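PDB 4Q3M: MGS-M4 from Unidentified, which is an aldo-keto reductase of unknown substrate and so probably carries out the nicotinamide-dependent reduction of carbonyl compounds. Local coordinates for residues A[74-85]-A[113-124]. Sequence-based numbering, arbitrary orientation.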
loop_
_atom_site.group_PDB
_atom_site.type_symbol
_atom_site.label_atom_id
_atom_site.label_comp_id
_atom_site.label_asym_id
_atom_site.label_seq_id
_atom_site.Cartn_x
_atom_site.Cartn_y
_atom_site.Cartn_z
ATOM N N LEU A 74 -11.825 15.866 6.975
ATOM C CA LEU A 74 -12.562 16.324 5.814
ATOM C C LEU A 74 -12.695 15.172 4.819
ATOM O O LEU A 74 -11.701 14.543 4.462
ATOM C CB LEU A 74 -11.853 17.501 5.160
ATOM C CG LEU A 74 -12.374 17.739 3.752
ATOM C CD1 LEU A 74 -13.523 18.706 3.846
ATOM C CD2 LEU A 74 -11.311 18.242 2.838
ATOM N N TRP A 75 -13.916 14.897 4.369
ATOM C CA TRP A 75 -14.153 13.751 3.495
ATOM C C TRP A 75 -13.784 14.037 2.036
ATOM O O TRP A 75 -13.740 15.191 1.610
ATOM C CB TRP A 75 -15.613 13.304 3.597
ATOM C CG TRP A 75 -15.919 12.047 2.844
ATOM C CD1 TRP A 75 -16.827 11.897 1.838
ATOM C CD2 TRP A 75 -15.303 10.765 3.024
ATOM N NE1 TRP A 75 -16.822 10.599 1.387
ATOM C CE2 TRP A 75 -15.894 9.884 2.097
ATOM C CE3 TRP A 75 -14.310 10.276 3.881
ATOM C CZ2 TRP A 75 -15.528 8.543 2.003
ATOM C CZ3 TRP A 75 -13.948 8.944 3.785
ATOM C CH2 TRP A 75 -14.556 8.094 2.853
ATOM N N ASN A 76 -13.523 12.966 1.288
ATOM C CA ASN A 76 -13.056 13.037 -0.095
ATOM C C ASN A 76 -13.892 13.928 -1.011
ATOM O O ASN A 76 -13.352 14.650 -1.849
ATOM C CB ASN A 76 -13.001 11.628 -0.693
ATOM C CG ASN A 76 -12.216 10.659 0.168
ATOM O OD1 ASN A 76 -11.770 11.001 1.262
ATOM N ND2 ASN A 76 -12.049 9.435 -0.322
ATOM N N THR A 77 -15.211 13.871 -0.851
ATOM C CA THR A 77 -16.120 14.596 -1.733
ATOM C C THR A 77 -16.052 16.109 -1.544
ATOM O O THR A 77 -16.522 16.866 -2.393
ATOM C CB THR A 77 -17.579 14.145 -1.523
ATOM O OG1 THR A 77 -17.989 14.450 -0.185
ATOM C CG2 THR A 77 -17.717 12.650 -1.766
ATOM N N ASP A 78 -15.467 16.548 -0.436
ATOM C CA ASP A 78 -15.439 17.970 -0.113
ATOM C C ASP A 78 -14.080 18.614 -0.382
ATOM O O ASP A 78 -13.862 19.774 -0.030
ATOM C CB ASP A 78 -15.818 18.186 1.353
ATOM C CG ASP A 78 -17.260 17.841 1.646
ATOM O OD1 ASP A 78 -18.113 18.010 0.750
ATOM O OD2 ASP A 78 -17.541 17.400 2.782
ATOM N N GLN A 79 -13.165 17.868 -0.996
ATOM C CA GLN A 79 -11.838 18.403 -1.286
ATOM C C GLN A 79 -11.917 19.526 -2.315
ATOM O O GLN A 79 -12.685 19.453 -3.275
ATOM C CB GLN A 79 -10.893 17.298 -1.766
ATOM C CG GLN A 79 -10.508 16.307 -0.677
ATOM C CD GLN A 79 -9.267 15.505 -1.020
ATOM O OE1 GLN A 79 -8.524 15.851 -1.939
ATOM N NE2 GLN A 79 -9.034 14.429 -0.277
ATOM N N GLY A 80 -11.115 20.564 -2.103
ATOM C CA GLY A 80 -11.191 21.778 -2.895
ATOM C C GLY A 80 -11.390 22.958 -1.966
ATOM O O GLY A 80 -12.106 22.845 -0.973
ATOM N N TYR A 81 -10.766 24.088 -2.292
ATOM C CA TYR A 81 -10.704 25.239 -1.389
ATOM C C TYR A 81 -12.062 25.688 -0.848
ATOM O O TYR A 81 -12.277 25.697 0.364
ATOM C CB TYR A 81 -10.025 26.420 -2.089
ATOM C CG TYR A 81 -9.706 27.571 -1.159
ATOM C CD1 TYR A 81 -8.536 27.579 -0.410
ATOM C CD2 TYR A 81 -10.577 28.646 -1.027
ATOM C CE1 TYR A 81 -8.240 28.625 0.442
ATOM C CE2 TYR A 81 -10.289 29.696 -0.176
ATOM C CZ TYR A 81 -9.120 29.681 0.556
ATOM O OH TYR A 81 -8.828 30.724 1.404
ATOM N N GLU A 82 -12.972 26.060 -1.744
ATOM C CA GLU A 82 -14.275 26.577 -1.334
ATOM C C GLU A 82 -15.126 25.524 -0.635
ATOM O O GLU A 82 -15.844 25.828 0.318
ATOM C CB GLU A 82 -15.035 27.133 -2.539
ATOM C CG GLU A 82 -14.369 28.325 -3.198
ATOM C CD GLU A 82 -14.212 29.508 -2.259
ATOM O OE1 GLU A 82 -15.040 29.657 -1.335
ATOM O OE2 GLU A 82 -13.257 30.290 -2.445
ATOM N N LYS A 83 -15.044 24.287 -1.111
ATOM C CA LYS A 83 -15.848 23.207 -0.557
ATOM C C LYS A 83 -15.332 22.789 0.817
ATOM O O LYS A 83 -16.097 22.328 1.663
ATOM C CB LYS A 83 -15.857 22.009 -1.509
ATOM C CG LYS A 83 -17.098 21.141 -1.407
ATOM C CD LYS A 83 -17.216 20.216 -2.609
ATOM C CE LYS A 83 -18.551 19.490 -2.624
ATOM N NZ LYS A 83 -18.721 18.674 -3.859
ATOM N N THR A 84 -14.032 22.963 1.034
ATOM C CA THR A 84 -13.408 22.600 2.302
ATOM C C THR A 84 -13.803 23.572 3.412
ATOM O O THR A 84 -14.118 23.155 4.527
ATOM C CB THR A 84 -11.871 22.561 2.183
ATOM O OG1 THR A 84 -11.482 21.445 1.374
ATOM C CG2 THR A 84 -11.232 22.417 3.551
ATOM N N LEU A 85 -13.785 24.864 3.097
ATOM C CA LEU A 85 -14.173 25.897 4.054
ATOM C C LEU A 85 -15.595 25.677 4.558
ATOM O O LEU A 85 -15.884 25.876 5.736
ATOM C CB LEU A 85 -14.055 27.289 3.427
ATOM C CG LEU A 85 -12.662 27.771 3.021
ATOM C CD1 LEU A 85 -12.748 29.139 2.362
ATOM C CD2 LEU A 85 -11.733 27.813 4.225
ATOM N N ASN A 113 -5.887 18.455 -5.690
ATOM C CA ASN A 113 -6.966 18.416 -4.711
ATOM C C ASN A 113 -6.429 18.492 -3.288
ATOM O O ASN A 113 -7.070 19.056 -2.405
ATOM C CB ASN A 113 -7.809 17.152 -4.880
ATOM C CG ASN A 113 -8.782 17.250 -6.037
ATOM O OD1 ASN A 113 -9.174 18.345 -6.443
ATOM N ND2 ASN A 113 -9.186 16.102 -6.569
ATOM N N ALA A 114 -5.250 17.917 -3.075
ATOM C CA ALA A 114 -4.617 17.934 -1.763
ATOM C C ALA A 114 -4.172 19.344 -1.392
ATOM O O ALA A 114 -4.450 19.823 -0.294
ATOM C CB ALA A 114 -3.432 16.978 -1.733
ATOM N N LEU A 115 -3.489 20.006 -2.320
ATOM C CA LEU A 115 -2.965 21.345 -2.080
ATOM C C LEU A 115 -4.084 22.379 -1.965
ATOM O O LEU A 115 -4.030 23.267 -1.115
ATOM C CB LEU A 115 -1.995 21.744 -3.193
ATOM C CG LEU A 115 -1.285 23.089 -3.027
ATOM C CD1 LEU A 115 -0.549 23.143 -1.699
ATOM C CD2 LEU A 115 -0.329 23.337 -4.184
ATOM N N SER A 116 -5.094 22.258 -2.823
ATOM C CA SER A 116 -6.231 23.176 -2.805
ATOM C C SER A 116 -6.999 23.058 -1.497
ATOM O O SER A 116 -7.452 24.052 -0.932
ATOM C CB SER A 116 -7.166 22.904 -3.985
ATOM O OG SER A 116 -8.241 23.826 -4.003
ATOM N N THR A 117 -7.143 21.824 -1.031
ATOM C CA THR A 117 -7.761 21.550 0.257
ATOM C C THR A 117 -6.930 22.081 1.415
ATOM O O THR A 117 -7.459 22.665 2.362
ATOM C CB THR A 117 -7.969 20.045 0.453
ATOM O OG1 THR A 117 -8.855 19.543 -0.556
ATOM C CG2 THR A 117 -8.505 19.767 1.826
ATOM N N TYR A 118 -5.623 21.868 1.331
ATOM C CA TYR A 118 -4.721 22.249 2.404
ATOM C C TYR A 118 -4.588 23.766 2.510
ATOM O O TYR A 118 -4.398 24.301 3.602
ATOM C CB TYR A 118 -3.352 21.608 2.194
ATOM C CG TYR A 118 -2.509 21.565 3.443
ATOM C CD1 TYR A 118 -2.682 20.559 4.384
ATOM C CD2 TYR A 118 -1.544 22.530 3.683
ATOM C CE1 TYR A 118 -1.914 20.515 5.530
ATOM C CE2 TYR A 118 -0.771 22.495 4.824
ATOM C CZ TYR A 118 -0.959 21.486 5.744
ATOM O OH TYR A 118 -0.191 21.448 6.883
ATOM N N ARG A 119 -4.688 24.450 1.375
ATOM C CA ARG A 119 -4.685 25.909 1.362
ATOM C C ARG A 119 -5.849 26.440 2.188
ATOM O O ARG A 119 -5.733 27.465 2.860
ATOM C CB ARG A 119 -4.766 26.445 -0.068
ATOM C CG ARG A 119 -3.457 26.384 -0.840
ATOM C CD ARG A 119 -2.459 27.408 -0.325
ATOM N NE ARG A 119 -1.219 27.396 -1.097
ATOM C CZ ARG A 119 -0.130 26.718 -0.752
ATOM N NH1 ARG A 119 -0.121 25.995 0.359
ATOM N NH2 ARG A 119 0.952 26.764 -1.518
ATOM N N ALA A 120 -6.970 25.727 2.136
ATOM C CA ALA A 120 -8.131 26.070 2.945
ATOM C C ALA A 120 -7.857 25.772 4.415
ATOM O O ALA A 120 -8.280 26.524 5.294
ATOM C CB ALA A 120 -9.357 25.318 2.464
ATOM N N PHE A 121 -7.152 24.673 4.676
ATOM C CA PHE A 121 -6.726 24.341 6.033
ATOM C C PHE A 121 -5.847 25.457 6.586
ATOM O O PHE A 121 -5.984 25.859 7.741
ATOM C CB PHE A 121 -5.954 23.016 6.074
ATOM C CG PHE A 121 -6.823 21.788 6.007
ATOM C CD1 PHE A 121 -8.073 21.821 5.412
ATOM C CD2 PHE A 121 -6.382 20.593 6.553
ATOM C CE1 PHE A 121 -8.857 20.684 5.355
ATOM C CE2 PHE A 121 -7.165 19.457 6.502
ATOM C CZ PHE A 121 -8.403 19.503 5.901
ATOM N N GLU A 122 -4.945 25.950 5.743
ATOM C CA GLU A 122 -4.008 26.996 6.130
ATOM C C GLU A 122 -4.723 28.306 6.445
ATOM O O GLU A 122 -4.339 29.024 7.367
ATOM C CB GLU A 122 -2.971 27.215 5.027
ATOM C CG GLU A 122 -1.994 26.061 4.866
ATOM C CD GLU A 122 -1.018 26.275 3.726
ATOM O OE1 GLU A 122 -1.382 26.965 2.751
ATOM O OE2 GLU A 122 0.114 25.753 3.805
ATOM N N THR A 123 -5.764 28.613 5.675
ATOM C CA THR A 123 -6.569 29.803 5.919
ATOM C C THR A 123 -7.266 29.700 7.273
ATOM O O THR A 123 -7.298 30.661 8.042
ATOM C CB THR A 123 -7.621 30.016 4.813
ATOM O OG1 THR A 123 -6.963 30.211 3.554
ATOM C CG2 THR A 123 -8.481 31.233 5.118
ATOM N N LEU A 124 -7.811 28.522 7.558
ATOM C CA LEU A 124 -8.492 28.271 8.824
ATOM C C LEU A 124 -7.518 28.323 9.997
ATOM O O LEU A 124 -7.871 28.771 11.088
ATOM C CB LEU A 124 -9.200 26.915 8.788
ATOM C CG LEU A 124 -10.325 26.768 7.762
ATOM C CD1 LEU A 124 -10.722 25.306 7.610
ATOM C CD2 LEU A 124 -11.525 27.617 8.150
#
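Thr84, Ala120 and Phe121 form the apolar centre where helix 81-94 meets helix 111-126. The methyl CG2 of Thr84 lies anti to its own backbone N (chi1 -70° for OG1), which carries it across to Ala120 CB and into the plane of the Phe121 ring, at an edge, 3.4 Å from CE1. Leu74 CB approaches another part of the same ring edge at CZ, while its CD2 meets Thr117 CG2 tip to tip. Farther along, Leu85 CD2 spans Ala120 CB and Leu124 CD2, each 3.9 Å away.

The seam is a worked example of how an alpha/beta (TIM) barrel sets successive helices side by side outside their parallel strands: Leu74 ends strand 69-74, which pairs in parallel with strand 102-105, and in the two helices that follow these strands the axes of 81-85 and 113-124 come within 8.0 Å and are inclined at 46°. Ile105 of the second strand backs both Thr117 and Phe121.

At the polar side of this centre, the buried Thr117 OG1 is gripped twice: it donates to Asn113 O in its own helix, 2.6 Å away, and accepts from Gly80 N, at the N-cap of the other, with an N-H...O angle of 148°. A valine in its place lacks the hydroxyl, and the Gly80 amide would probably lose its link to the neighbouring helix, with Asn113 O deprived of one of its donors. Gln79 lays CB against the same hydroxyl and extends its chain until OE1 rests against Asn113 CB, the two amides being nearly perpendicular; Gln79 NE2 is held by Trp107 O and Asn113 ND2 by Lys109 O. Farther out, the partly exposed Tyr81 ring lies alongside the backbone at Ala120, CD1 3.7 Å from Ala120 CB, and its hydroxyl OH shares a hydrogen bond with Thr123 OG1 at 2.9 Å.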